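Local atomic coordinates of endoglucanase (Humicola insolens, PDB entry 1DYS), a protein that hydrolyses internal beta-1,4-glucosidic bonds in cellulose, acting as a glycoside hydrolase family 6 endoglucanase in the breakdown of plant biomass. Residues 18-23 / 312-317; 316-319 / 325-328; 323-326 / 330-333. All coordinates share one frame; numbering follows the deposited sequence. Where two conformers were deposited one is given.

Interaction 1: residues 18-23 / 312-317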
ATOM      1  N   SER A  18      -4.075  13.075 -14.826  1.00 15.39           N
ATOM      2  CA  SER A  18      -3.711  14.300 -15.538  1.00 18.04           C
ATOM      3  C   SER A  18      -2.973  15.304 -14.665  1.00 17.83           C
ATOM      4  O   SER A  18      -1.999  15.923 -15.105  1.00 19.59           O
ATOM      5  CB  SER A  18      -5.015  14.893 -16.104  1.00 21.27           C
ATOM      6  OG  SER A  18      -5.261  14.376 -17.400  0.50 27.39           O
ATOM      7  N   SER A  19      -3.351  15.422 -13.392  1.00 17.26           N
ATOM      8  CA  SER A  19      -2.631  16.313 -12.484  1.00 17.67           C
ATOM      9  C   SER A  19      -1.194  15.860 -12.249  1.00 17.75           C
ATOM     10  O   SER A  19      -0.244  16.653 -12.282  1.00 18.25           O
ATOM     11  CB  SER A  19      -3.396  16.446 -11.154  1.00 20.98           C
ATOM     12  OG  SER A  19      -4.638  17.071 -11.376  0.60 16.86           O
ATOM     13  N   LYS A  20      -1.031  14.545 -12.052  1.00 17.13           N
ATOM     14  CA  LYS A  20       0.291  13.992 -11.810  1.00 13.44           C
ATOM     15  C   LYS A  20       1.216  14.173 -13.011  1.00 17.29           C
ATOM     16  O   LYS A  20       2.409  14.448 -12.861  1.00 16.89           O
ATOM     17  CB  LYS A  20       0.177  12.504 -11.466  1.00 17.94           C
ATOM     18  CG  LYS A  20      -0.652  12.285 -10.189  1.00 24.75           C
ATOM     19  CD  LYS A  20      -0.590  10.799  -9.901  1.00 22.80           C
ATOM     20  CE  LYS A  20      -1.705  10.254  -9.074  1.00 28.68           C
ATOM     21  NZ  LYS A  20      -1.459   8.830  -8.718  1.00 22.43           N
ATOM     22  N   LEU A  21       0.681  14.108 -14.211  1.00 17.11           N
ATOM     23  CA  LEU A  21       1.428  14.304 -15.443  1.00 13.52           C
ATOM     24  C   LEU A  21       1.964  15.723 -15.596  1.00 17.88           C
ATOM     25  O   LEU A  21       2.874  15.918 -16.402  1.00 16.70           O
ATOM     26  CB  LEU A  21       0.549  14.000 -16.669  1.00 15.72           C
ATOM     27  CG  LEU A  21       0.460  12.500 -16.909  1.00 17.14           C
ATOM     28  CD1 LEU A  21      -0.659  12.158 -17.904  1.00 19.64           C
ATOM     29  CD2 LEU A  21       1.774  11.896 -17.405  1.00 16.96           C
ATOM     30  N   ASP A  22       1.348  16.663 -14.882  1.00 18.31           N
ATOM     31  CA  ASP A  22       1.913  18.026 -14.943  1.00 17.60           C
ATOM     32  C   ASP A  22       3.385  18.018 -14.568  1.00 20.83           C
ATOM     33  O   ASP A  22       4.206  18.718 -15.181  1.00 20.39           O
ATOM     34  CB  ASP A  22       1.134  19.011 -14.075  1.00 17.76           C
ATOM     35  CG  ASP A  22       1.002  20.343 -14.790  1.00 28.60           C
ATOM     36  OD1 ASP A  22       0.448  20.311 -15.908  1.00 23.59           O
ATOM     37  OD2 ASP A  22       1.456  21.378 -14.235  1.00 24.61           O
ATOM     38  N   GLN A  23       3.792  17.180 -13.598  1.00 18.04           N
ATOM     39  CA  GLN A  23       5.206  17.080 -13.250  1.00 19.08           C
ATOM     40  C   GLN A  23       6.018  16.688 -14.473  1.00 21.56           C
ATOM     41  O   GLN A  23       7.106  17.224 -14.723  1.00 22.98           O
ATOM     42  CB  GLN A  23       5.414  16.025 -12.151  1.00 19.16           C
ATOM     43  CG  GLN A  23       6.882  15.857 -11.780  1.00 25.29           C
ATOM     44  CD  GLN A  23       7.086  15.026 -10.529  1.00 30.48           C
ATOM     45  OE1 GLN A  23       8.232  14.840 -10.101  1.00 28.64           O
ATOM     46  NE2 GLN A  23       6.028  14.518  -9.920  1.00 17.97           N
ATOM     47  N   GLY A 312      -0.036   4.977 -16.776  1.00 12.88           N
ATOM     48  CA  GLY A 312       1.385   4.858 -17.003  1.00 15.35           C
ATOM     49  C   GLY A 312       2.097   6.075 -16.404  1.00 15.66           C
ATOM     50  O   GLY A 312       1.750   7.212 -16.729  1.00 14.37           O
ATOM     51  N   GLY A 313       3.057   5.732 -15.548  1.00 12.66           N
ATOM     52  CA  GLY A 313       3.804   6.728 -14.784  1.00 12.24           C
ATOM     53  C   GLY A 313       3.612   6.404 -13.292  1.00 14.01           C
ATOM     54  O   GLY A 313       4.489   6.708 -12.481  1.00 15.98           O
ATOM     55  N   GLU A 314       2.524   5.718 -12.948  1.00 15.55           N
ATOM     56  CA  GLU A 314       2.377   5.230 -11.560  1.00 16.28           C
ATOM     57  C   GLU A 314       3.172   3.935 -11.425  1.00 17.65           C
ATOM     58  O   GLU A 314       2.960   3.041 -12.220  1.00 14.94           O
ATOM     59  CB  GLU A 314       0.880   4.899 -11.314  1.00 15.42           C
ATOM     60  CG  GLU A 314       0.077   6.164 -11.104  1.00 14.51           C
ATOM     61  CD  GLU A 314      -1.373   6.039 -10.712  1.00 21.84           C
ATOM     62  OE1 GLU A 314      -1.833   4.902 -10.482  1.00 22.23           O
ATOM     63  OE2 GLU A 314      -2.089   7.067 -10.646  1.00 22.72           O
ATOM     64  N   SER A 315       4.103   3.830 -10.490  1.00 14.50           N
ATOM     65  CA  SER A 315       4.933   2.649 -10.388  1.00 14.77           C
ATOM     66  C   SER A 315       4.142   1.379 -10.116  1.00 15.80           C
ATOM     67  O   SER A 315       3.126   1.372  -9.425  1.00 17.95           O
ATOM     68  CB  SER A 315       5.967   2.877  -9.293  1.00 13.06           C
ATOM     69  OG  SER A 315       6.863   1.801  -9.127  1.00 17.54           O
ATOM     70  N   ASP A 316       4.691   0.294 -10.641  1.00 12.32           N
ATOM     71  CA  ASP A 316       4.180  -1.028 -10.361  1.00 16.00           C
ATOM     72  C   ASP A 316       4.709  -1.564  -9.007  1.00 14.01           C
ATOM     73  O   ASP A 316       4.170  -2.549  -8.516  1.00 15.96           O
ATOM     74  CB  ASP A 316       4.586  -2.013 -11.451  1.00 13.64           C
ATOM     75  CG  ASP A 316       3.946  -1.654 -12.791  1.00 16.05           C
ATOM     76  OD1 ASP A 316       2.758  -1.292 -12.766  1.00 17.74           O
ATOM     77  OD2 ASP A 316       4.710  -1.759 -13.777  1.00 21.87           O
ATOM     78  N   GLY A 317       5.825  -0.975  -8.560  1.00 15.50           N
ATOM     79  CA  GLY A 317       6.490  -1.446  -7.324  1.00 12.47           C
ATOM     80  C   GLY A 317       7.946  -0.990  -7.382  1.00 14.64           C
ATOM     81  O   GLY A 317       8.382  -0.467  -8.416  1.00 16.59           O
TER
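A loop of the substrate-binding region, which follows strand 303-307, meets helix 15-29 through one salt bridge between Lys20 and Glu314. Glu314 probably binds substrate, as do the nearby Lys310 and Trp52. Lys20 NZ donates a hydrogen bond to Glu314 OE2, and the two atoms are 2.7 Å apart. The ammonium group approaches OE2 from above the carboxylate, 55° out of its plane. Lys20 CE comes next, 3.6 Å from Glu314 OE2. Glu314 CD lies 3.4 Å from Lys20 NZ.

Both side chains must reach out to make this bond. The backbones stay well apart, with Lys20 CA 9.0 Å from Glu314 CA. Lys20 points its CB toward the loop. Its CG is anti to the carbonyl carbon (chi1 -61°), and the chain then runs extended to NZ. Glu314 is also extended beyond CG. The two side chains cross at about a right angle, and only their polar ends meet.

Further bonds shape the loop next to Glu314. Ser315 OG accepts from Gly317 N at 3.0 Å, with an N-H...O angle of 150°. This is an ST turn. Lys310 NZ bonds to Glu314 O and also forms a salt bridge with Asp316 OD1. Trp330 touches both Lys20 and Glu314, and Asp16 makes a long, weak ion pair with Lys20 NZ.

The contact across the two segments is therefore polar, with little surface buried. Across these two segments the grip is on one carboxylate oxygen alone, so this bond by itself would restrain the position of OE2 more than the rotation of the group. The positive charge of Lys20 probably polarises the carboxylate toward OE2, and the short bond ties the end of a substrate-binding side chain to helix 15-29.

Interaction 2: residues 316-319 / 325-328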
ATOM      1  N   ASP A 316       4.691   0.294 -10.641  1.00 12.32           N
ATOM      2  CA  ASP A 316       4.180  -1.028 -10.361  1.00 16.00           C
ATOM      3  C   ASP A 316       4.709  -1.564  -9.007  1.00 14.01           C
ATOM      4  O   ASP A 316       4.170  -2.549  -8.516  1.00 15.96           O
ATOM      5  CB  ASP A 316       4.586  -2.013 -11.451  1.00 13.64           C
ATOM      6  CG  ASP A 316       3.946  -1.654 -12.791  1.00 16.05           C
ATOM      7  OD1 ASP A 316       2.758  -1.292 -12.766  1.00 17.74           O
ATOM      8  OD2 ASP A 316       4.710  -1.759 -13.777  1.00 21.87           O
ATOM      9  N   GLY A 317       5.825  -0.975  -8.560  1.00 15.50           N
ATOM     10  CA  GLY A 317       6.490  -1.446  -7.324  1.00 12.47           C
ATOM     11  C   GLY A 317       7.946  -0.990  -7.382  1.00 14.64           C
ATOM     12  O   GLY A 317       8.382  -0.467  -8.416  1.00 16.59           O
ATOM     13  N   GLN A 318       8.740  -1.245  -6.348  1.00 14.21           N
ATOM     14  CA  GLN A 318      10.134  -0.826  -6.301  1.00 14.75           C
ATOM     15  C   GLN A 318      10.996  -1.888  -6.978  1.00 22.28           C
ATOM     16  O   GLN A 318      11.685  -2.672  -6.335  1.00 22.93           O
ATOM     17  CB  GLN A 318      10.578  -0.612  -4.857  1.00 16.11           C
ATOM     18  CG  GLN A 318       9.686   0.282  -4.052  1.00 24.55           C
ATOM     19  CD  GLN A 318      10.143   0.445  -2.602  1.00 31.53           C
ATOM     20  OE1 GLN A 318       9.463  -0.143  -1.776  1.00 27.30           O
ATOM     21  NE2 GLN A 318      11.228   1.201  -2.536  1.00 29.42           N
ATOM     22  N   CYS A 319      10.886  -1.912  -8.312  1.00 19.08           N
ATOM     23  CA  CYS A 319      11.488  -2.963  -9.096  1.00 16.55           C
ATOM     24  C   CYS A 319      11.517  -2.513 -10.555  1.00 22.67           C
ATOM     25  O   CYS A 319      10.986  -1.450 -10.886  1.00 16.92           O
ATOM     26  CB  CYS A 319      10.660  -4.239  -8.939  1.00 21.55           C
ATOM     27  SG  CYS A 319       8.874  -4.232  -8.825  1.00 17.95           S
ATOM     28  N   PRO A 325       9.735   3.850  -7.327  1.00 25.63           N
ATOM     29  CA  PRO A 325       9.057   3.969  -6.051  1.00 26.66           C
ATOM     30  C   PRO A 325       8.073   2.868  -5.746  1.00 29.25           C
ATOM     31  O   PRO A 325       7.931   2.019  -6.638  1.00 21.69           O
ATOM     32  CB  PRO A 325       8.326   5.335  -6.136  1.00 22.47           C
ATOM     33  CG  PRO A 325       8.109   5.495  -7.620  1.00 21.32           C
ATOM     34  CD  PRO A 325       9.137   4.700  -8.389  1.00 17.88           C
ATOM     35  N   ALA A 326       7.403   2.710  -4.608  1.00 19.09           N
ATOM     36  CA  ALA A 326       6.407   1.695  -4.321  1.00 23.89           C
ATOM     37  C   ALA A 326       5.191   1.691  -5.223  1.00 23.29           C
ATOM     38  O   ALA A 326       4.938   2.756  -5.824  1.00 25.62           O
ATOM     39  CB  ALA A 326       5.954   1.935  -2.853  1.00 27.19           C
ATOM     40  N   ALA A 327       4.395   0.632  -5.345  1.00 19.22           N
ATOM     41  CA  ALA A 327       3.256   0.556  -6.223  1.00 26.18           C
ATOM     42  C   ALA A 327       2.321   1.735  -6.011  1.00 26.83           C
ATOM     43  O   ALA A 327       1.931   2.095  -4.902  1.00 27.01           O
ATOM     44  CB  ALA A 327       2.458  -0.737  -6.086  1.00 27.41           C
ATOM     45  N   GLY A 328       1.927   2.347  -7.108  1.00 23.90           N
ATOM     46  CA  GLY A 328       1.041   3.474  -7.169  1.00 21.79           C
ATOM     47  C   GLY A 328       1.734   4.824  -7.001  1.00 18.01           C
ATOM     48  O   GLY A 328       1.043   5.801  -7.243  1.00 20.46           O
TER
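Gln318 lays its side chain against the peptide that joins Pro325 to Ala326. Its CG is 3.4 Å from Ala326 N and 3.5 Å from Pro325 C. CG stands beside its own backbone N (chi1 -52°), which brings the methylene against this peptide. Pro325 and Ala326 turn their CB atoms away, leaving their backbone to meet Gln318. Beyond the contact, Gln318 N is hydrogen-bonded to Gln318 OE1 of the second subunit.

Ala327 makes the reverse kind of contact. Its methyl CB lies 3.5 Å from Asp316 O. Between these two contacts the backbones pass closely, with Gly317 CA 3.6 Å from Ala327 N. Pro325 O and Gly317 O come near each other but are both acceptors. Pro325 O is satisfied by Ser315 OG, while Gly317 O has a weak bond from Asn284 ND2.

Gln318 is the centre of an inverse gamma turn. Cys319, next in the chain, is disulfide-bonded to Cys283. With Gly317 CA and Ala327 CA 4.0 Å apart and no regular structure between them, the arrangement resembles the neck of an omega loop.

Interaction 3: residues 323-326 / 330-333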
ATOM      1  N   GLY A 323      15.333   3.526  -9.723  1.00 34.72           N
ATOM      2  CA  GLY A 323      14.631   4.700  -9.227  1.00 33.66           C
ATOM      3  C   GLY A 323      13.156   4.489  -8.976  1.00 30.88           C
ATOM      4  O   GLY A 323      12.461   5.389  -8.486  1.00 29.21           O
ATOM      5  N   ALA A 324      12.645   3.285  -9.234  1.00 24.89           N
ATOM      6  CA  ALA A 324      11.244   2.992  -9.005  1.00 21.70           C
ATOM      7  C   ALA A 324      10.776   3.049  -7.565  1.00 25.53           C
ATOM      8  O   ALA A 324      11.269   2.349  -6.658  1.00 22.74           O
ATOM      9  CB  ALA A 324      10.986   1.579  -9.546  1.00 17.64           C
ATOM     10  N   PRO A 325       9.735   3.850  -7.327  1.00 25.63           N
ATOM     11  CA  PRO A 325       9.057   3.969  -6.051  1.00 26.66           C
ATOM     12  C   PRO A 325       8.073   2.868  -5.746  1.00 29.25           C
ATOM     13  O   PRO A 325       7.931   2.019  -6.638  1.00 21.69           O
ATOM     14  CB  PRO A 325       8.326   5.335  -6.136  1.00 22.47           C
ATOM     15  CG  PRO A 325       8.109   5.495  -7.620  1.00 21.32           C
ATOM     16  CD  PRO A 325       9.137   4.700  -8.389  1.00 17.88           C
ATOM     17  N   ALA A 326       7.403   2.710  -4.608  1.00 19.09           N
ATOM     18  CA  ALA A 326       6.407   1.695  -4.321  1.00 23.89           C
ATOM     19  C   ALA A 326       5.191   1.691  -5.223  1.00 23.29           C
ATOM     20  O   ALA A 326       4.938   2.756  -5.824  1.00 25.62           O
ATOM     21  CB  ALA A 326       5.954   1.935  -2.853  1.00 27.19           C
ATOM     22  N   TRP A 330       4.130   7.962  -8.019  1.00 15.69           N
ATOM     23  CA  TRP A 330       4.518   8.526  -9.304  1.00 16.18           C
ATOM     24  C   TRP A 330       6.004   8.322  -9.558  1.00 14.06           C
ATOM     25  O   TRP A 330       6.865   8.471  -8.691  1.00 18.94           O
ATOM     26  CB  TRP A 330       4.178  10.014  -9.289  1.00 17.74           C
ATOM     27  CG  TRP A 330       4.333  10.571 -10.673  1.00 15.93           C
ATOM     28  CD1 TRP A 330       5.270  11.421 -11.134  1.00 16.88           C
ATOM     29  CD2 TRP A 330       3.437  10.300 -11.767  1.00 17.09           C
ATOM     30  NE1 TRP A 330       5.059  11.724 -12.479  1.00 15.83           N
ATOM     31  CE2 TRP A 330       3.914  11.038 -12.857  1.00 15.02           C
ATOM     32  CE3 TRP A 330       2.299   9.513 -11.939  1.00 16.31           C
ATOM     33  CZ2 TRP A 330       3.315  11.021 -14.118  1.00 14.94           C
ATOM     34  CZ3 TRP A 330       1.669   9.496 -13.172  1.00 17.53           C
ATOM     35  CH2 TRP A 330       2.191  10.235 -14.264  1.00 16.24           C
ATOM     36  N   PHE A 331       6.318   7.904 -10.777  1.00 16.09           N
ATOM     37  CA  PHE A 331       7.663   7.556 -11.214  1.00 14.41           C
ATOM     38  C   PHE A 331       7.929   8.400 -12.464  1.00 16.69           C
ATOM     39  O   PHE A 331       7.702   7.915 -13.578  1.00 15.30           O
ATOM     40  CB  PHE A 331       7.713   6.048 -11.492  1.00 16.27           C
ATOM     41  CG  PHE A 331       9.051   5.456 -11.851  1.00 17.29           C
ATOM     42  CD1 PHE A 331      10.212   6.215 -11.846  1.00 18.71           C
ATOM     43  CD2 PHE A 331       9.147   4.105 -12.156  1.00 15.36           C
ATOM     44  CE1 PHE A 331      11.443   5.656 -12.163  1.00 18.22           C
ATOM     45  CE2 PHE A 331      10.363   3.532 -12.486  1.00 16.90           C
ATOM     46  CZ  PHE A 331      11.501   4.316 -12.484  1.00 19.20           C
ATOM     47  N   ASP A 332       8.330   9.658 -12.195  1.00 17.34           N
ATOM     48  CA  ASP A 332       8.384  10.596 -13.321  1.00 19.24           C
ATOM     49  C   ASP A 332       9.366  10.254 -14.409  1.00 16.36           C
ATOM     50  O   ASP A 332       9.041  10.512 -15.579  1.00 16.52           O
ATOM     51  CB  ASP A 332       8.539  12.019 -12.767  1.00 15.59           C
ATOM     52  CG  ASP A 332       8.128  13.035 -13.818  1.00 18.84           C
ATOM     53  OD1 ASP A 332       6.910  13.095 -14.072  1.00 18.37           O
ATOM     54  OD2 ASP A 332       9.016  13.753 -14.342  1.00 21.30           O
ATOM     55  N   ALA A 333      10.517   9.621 -14.128  1.00 16.52           N
ATOM     56  CA  ALA A 333      11.395   9.240 -15.226  1.00 16.87           C
ATOM     57  C   ALA A 333      10.722   8.193 -16.145  1.00 13.54           C
ATOM     58  O   ALA A 333      11.027   8.138 -17.332  1.00 16.52           O
ATOM     59  CB  ALA A 333      12.690   8.669 -14.655  1.00 20.56           C
TER
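Asp332 OD1 is gripped by two groups, Trp330 NE1 and Thr24 OG1, while OD2 bonds to Gln336 NE2, so both oxygens of the carboxylate are engaged. The indole bond is 2.8 Å from Trp330 NE1 to Asp332 OD1 and nearly straight, at 167°. It lies close to the plane of the indole ring and uses the anti lone pair of OD1. Together these bonds limit the rotation of the carboxylate and help hold the indole in place.

Contact with residues 323-326 is mainly apolar and centres on the buried Phe331. Its CG is anti to the backbone N (chi1 -175°), which sends the ring toward the loop. Ala324 and Pro325 lie over one face. Ala324 CA sits 3.8 Å from the centroid of the Phe331 ring and 19° off the ring normal, a CH-pi contact. Pro325 CD makes a second one, 4.0 Å from that centroid, and is 3.5 Å from Phe331 CG. On the same side of the ring, Ala324 CB sits out past the rim, 3.6 Å from Phe331 CE2. Gly323 C approaches Phe331 CE1 obliquely at 3.8 Å. The proline and phenylalanine side chains cross at about a right angle. Pro325 CG also rests 3.4 Å from Trp330 O.

Phe331 occupies the N-cap position of helix 332-340, and its backbone is hydrogen-bonded to Gly313. Trp330 turns the other way and packs on Leu21, Gln23 and Thr24 of helix 15-29, while its backbone N bonds to Glu97 OE1 of the second subunit. The contact thus joins the loop after strand 303-307 to the start of helix 332-340, with helix 15-29 lying against Trp330.

How the interactions relate
All three are surface contacts on the same side of the chain's centre, and all use the long segment between strand 303-307 and helix 332-340. Interaction 1 alone spans distant sequence, reaching helix 15-29 through charge. Interaction 2 is a close backbone passage within the loop. Interaction 3 is apolar, over an aromatic face where the final helix begins. Interactions 1 and 2 share Asp316 and Gly317; interactions 2 and 3 share Pro325 and Ala326. Ser315 O probably bonds to Gly328 N, and Gly313 O to Phe331 N, linking interaction 1 to the other two. Ala324 CB packs near Gly317 O and Cys319 O, bringing interactions 2 and 3 together.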